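Local coordinates for GTPase activator-like protein (Chaetomium thermophilum, PDB 6SSH) that probably stimulates GTP hydrolysis by a small GTPase through its TSC2-type GAP domain, the part of the longer protein held in this chain, at residues N125-V130 against V158-Q163. Sequence-based numbering, arbitrary orientation.
Sequences NYVYIV and VQVMSQ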
loop_
_atom_site.group_PDB
_atom_site.type_symbol
_atom_site.label_atom_id
_atom_site.label_comp_id
_atom_site.label_asym_id
_atom_site.label_seq_id
_atom_site.Cartn_x
_atom_site.Cartn_y
_atom_site.Cartn_z
ATOM N N ASN A 125 9.039 5.507 -7.678
ATOM C CA ASN A 125 8.512 5.491 -6.329
ATOM C C ASN A 125 8.960 6.753 -5.622
ATOM O O ASN A 125 10.136 6.927 -5.327
ATOM C CB ASN A 125 8.955 4.300 -5.524
ATOM C CG ASN A 125 8.237 2.973 -5.877
ATOM O OD1 ASN A 125 8.454 2.001 -5.157
ATOM N ND2 ASN A 125 7.393 2.943 -6.870
ATOM N N TYR A 126 8.046 7.668 -5.394
ATOM C CA TYR A 126 8.376 8.940 -4.788
ATOM C C TYR A 126 8.101 8.946 -3.300
ATOM O O TYR A 126 8.837 9.643 -2.602
ATOM C CB TYR A 126 7.523 10.049 -5.394
ATOM C CG TYR A 126 7.704 10.252 -6.879
ATOM C CD1 TYR A 126 8.842 9.834 -7.543
ATOM C CD2 TYR A 126 6.736 10.927 -7.600
ATOM C CE1 TYR A 126 8.969 10.059 -8.924
ATOM C CE2 TYR A 126 6.840 11.120 -8.976
ATOM C CZ TYR A 126 7.954 10.691 -9.620
ATOM O OH TYR A 126 8.067 10.927 -10.989
ATOM N N VAL A 127 7.082 8.259 -2.819
ATOM C CA VAL A 127 6.603 8.331 -1.437
ATOM C C VAL A 127 6.236 6.963 -0.939
ATOM O O VAL A 127 5.515 6.228 -1.659
ATOM C CB VAL A 127 5.293 9.211 -1.352
ATOM C CG1 VAL A 127 4.782 9.285 0.110
ATOM C CG2 VAL A 127 5.550 10.632 -1.891
ATOM N N TYR A 128 6.660 6.634 0.279
ATOM C CA TYR A 128 6.193 5.474 1.026
ATOM C C TYR A 128 5.497 5.979 2.294
ATOM O O TYR A 128 6.033 6.824 3.037
ATOM C CB TYR A 128 7.333 4.528 1.421
ATOM C CG TYR A 128 8.042 3.933 0.225
ATOM C CD1 TYR A 128 9.302 4.386 -0.135
ATOM C CD2 TYR A 128 7.398 2.987 -0.580
ATOM C CE1 TYR A 128 9.965 3.883 -1.199
ATOM C CE2 TYR A 128 8.062 2.480 -1.682
ATOM C CZ TYR A 128 9.304 2.954 -1.986
ATOM O OH TYR A 128 10.030 2.476 -3.106
ATOM N N ILE A 129 4.302 5.496 2.542
ATOM C CA ILE A 129 3.533 5.725 3.770
ATOM C C ILE A 129 3.714 4.503 4.607
ATOM O O ILE A 129 3.182 3.427 4.246
ATOM C CB ILE A 129 2.075 6.009 3.501
ATOM C CG1 ILE A 129 1.923 7.271 2.675
ATOM C CG2 ILE A 129 1.282 6.117 4.811
ATOM C CD1 ILE A 129 0.640 7.406 1.983
ATOM N N VAL A 130 4.557 4.539 5.628
ATOM C CA VAL A 130 5.002 3.355 6.356
ATOM C C VAL A 130 4.228 3.204 7.657
ATOM O O VAL A 130 4.234 4.130 8.499
ATOM C CB VAL A 130 6.478 3.387 6.624
ATOM C CG1 VAL A 130 6.890 2.121 7.260
ATOM C CG2 VAL A 130 7.280 3.660 5.354
ATOM N N VAL A 158 2.854 5.884 12.027
ATOM C CA VAL A 158 2.758 6.190 10.605
ATOM C C VAL A 158 3.810 7.214 10.272
ATOM O O VAL A 158 3.885 8.249 10.964
ATOM C CB VAL A 158 1.357 6.750 10.180
ATOM C CG1 VAL A 158 1.372 7.038 8.690
ATOM C CG2 VAL A 158 0.267 5.784 10.532
ATOM N N GLN A 159 4.662 6.938 9.303
ATOM C CA GLN A 159 5.751 7.810 8.880
ATOM C C GLN A 159 5.770 7.923 7.372
ATOM O O GLN A 159 5.596 6.914 6.641
ATOM C CB GLN A 159 7.075 7.243 9.358
ATOM C CG GLN A 159 8.320 8.058 8.983
ATOM C CD GLN A 159 9.618 7.505 9.619
ATOM O OE1 GLN A 159 9.587 6.617 10.471
ATOM N NE2 GLN A 159 10.757 8.027 9.179
ATOM N N VAL A 160 5.951 9.104 6.844
ATOM C CA VAL A 160 6.055 9.282 5.408
ATOM C C VAL A 160 7.531 9.374 5.092
ATOM O O VAL A 160 8.298 10.138 5.767
ATOM C CB VAL A 160 5.266 10.495 4.923
ATOM C CG1 VAL A 160 5.457 10.779 3.416
ATOM C CG2 VAL A 160 3.843 10.376 5.265
ATOM N N MET A 161 7.978 8.627 4.083
ATOM C CA MET A 161 9.361 8.645 3.617
ATOM C C MET A 161 9.339 8.980 2.157
ATOM O O MET A 161 8.635 8.326 1.407
ATOM C CB MET A 161 10.059 7.310 3.823
ATOM C CG MET A 161 10.211 6.938 5.260
ATOM S SD MET A 161 11.031 5.373 5.477
ATOM C CE MET A 161 12.505 5.514 4.497
ATOM N N SER A 162 10.024 10.016 1.723
ATOM C CA SER A 162 9.946 10.419 0.316
ATOM C C SER A 162 11.292 10.766 -0.248
ATOM O O SER A 162 12.279 10.986 0.501
ATOM C CB SER A 162 9.009 11.608 0.147
ATOM O OG SER A 162 9.485 12.741 0.873
ATOM N N GLN A 163 11.364 10.833 -1.574
ATOM C CA GLN A 163 12.610 11.248 -2.226
ATOM C C GLN A 163 13.104 12.598 -1.708
ATOM O O GLN A 163 12.327 13.449 -1.274
ATOM C CB GLN A 163 12.371 11.404 -3.718
ATOM C CG GLN A 163 11.971 10.172 -4.419
ATOM C CD GLN A 163 13.086 9.249 -4.591
ATOM O OE1 GLN A 163 14.235 9.593 -4.334
ATOM N NE2 GLN A 163 12.782 8.050 -5.074
#
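Y128 pairs with M161, and V130 with Q159, as the two hydrogen-bonded antiparallel pairs of a ladder whose strand axes run at 162° to one another. Each pair is closed by two reciprocal N-H···O=C bonds; the straightest, Y128 N to M161 O, spans 2.8 Å at 177°. The residues of the non-hydrogen-bonded pairs, V127-S162 and I129-V160, add CA-H···O contacts to carbonyls that already accept an N-H; V160 CA, for one, lies 3.4 Å from Y128 O.

Beyond the strand ends the pairing continues as Q163 N binds Y126 O at 3.0 Å. The Q163 side chain then folds back at chi2 (-74°), bringing NE2 to the backbone O of N125 at 2.9 Å; that oxygen lies close to the Q163 amide plane, as expected for a well-directed N-H···O bond, and the side chain thereby ties the end of strand 155-162 to the loop residue N125. Within 125-130, Y128 OH donates to a lone pair of N125 OD1 (2.6 Å), while N125 ND2 binds I99 O, which together fix the orientation of the N125 amide.

Apolar contacts divide between the two faces. On that of V127, I129 and V160, the CG1 methyls of V127 and V160 meet at 3.7 Å, their side chains crossing at a slant. On the face of Y128 and V130, V130 CG2 touches M161 SD at 4.1 Å.

Both strands are interior to the mixed sheet of this Rap/ran-GAP domain. Strand 104-109 flanks 127-134 in parallel, and 176-179 follows 155-162; helix 183-201 covers the I129 face through A191, while F115 and F117 pack against Y128.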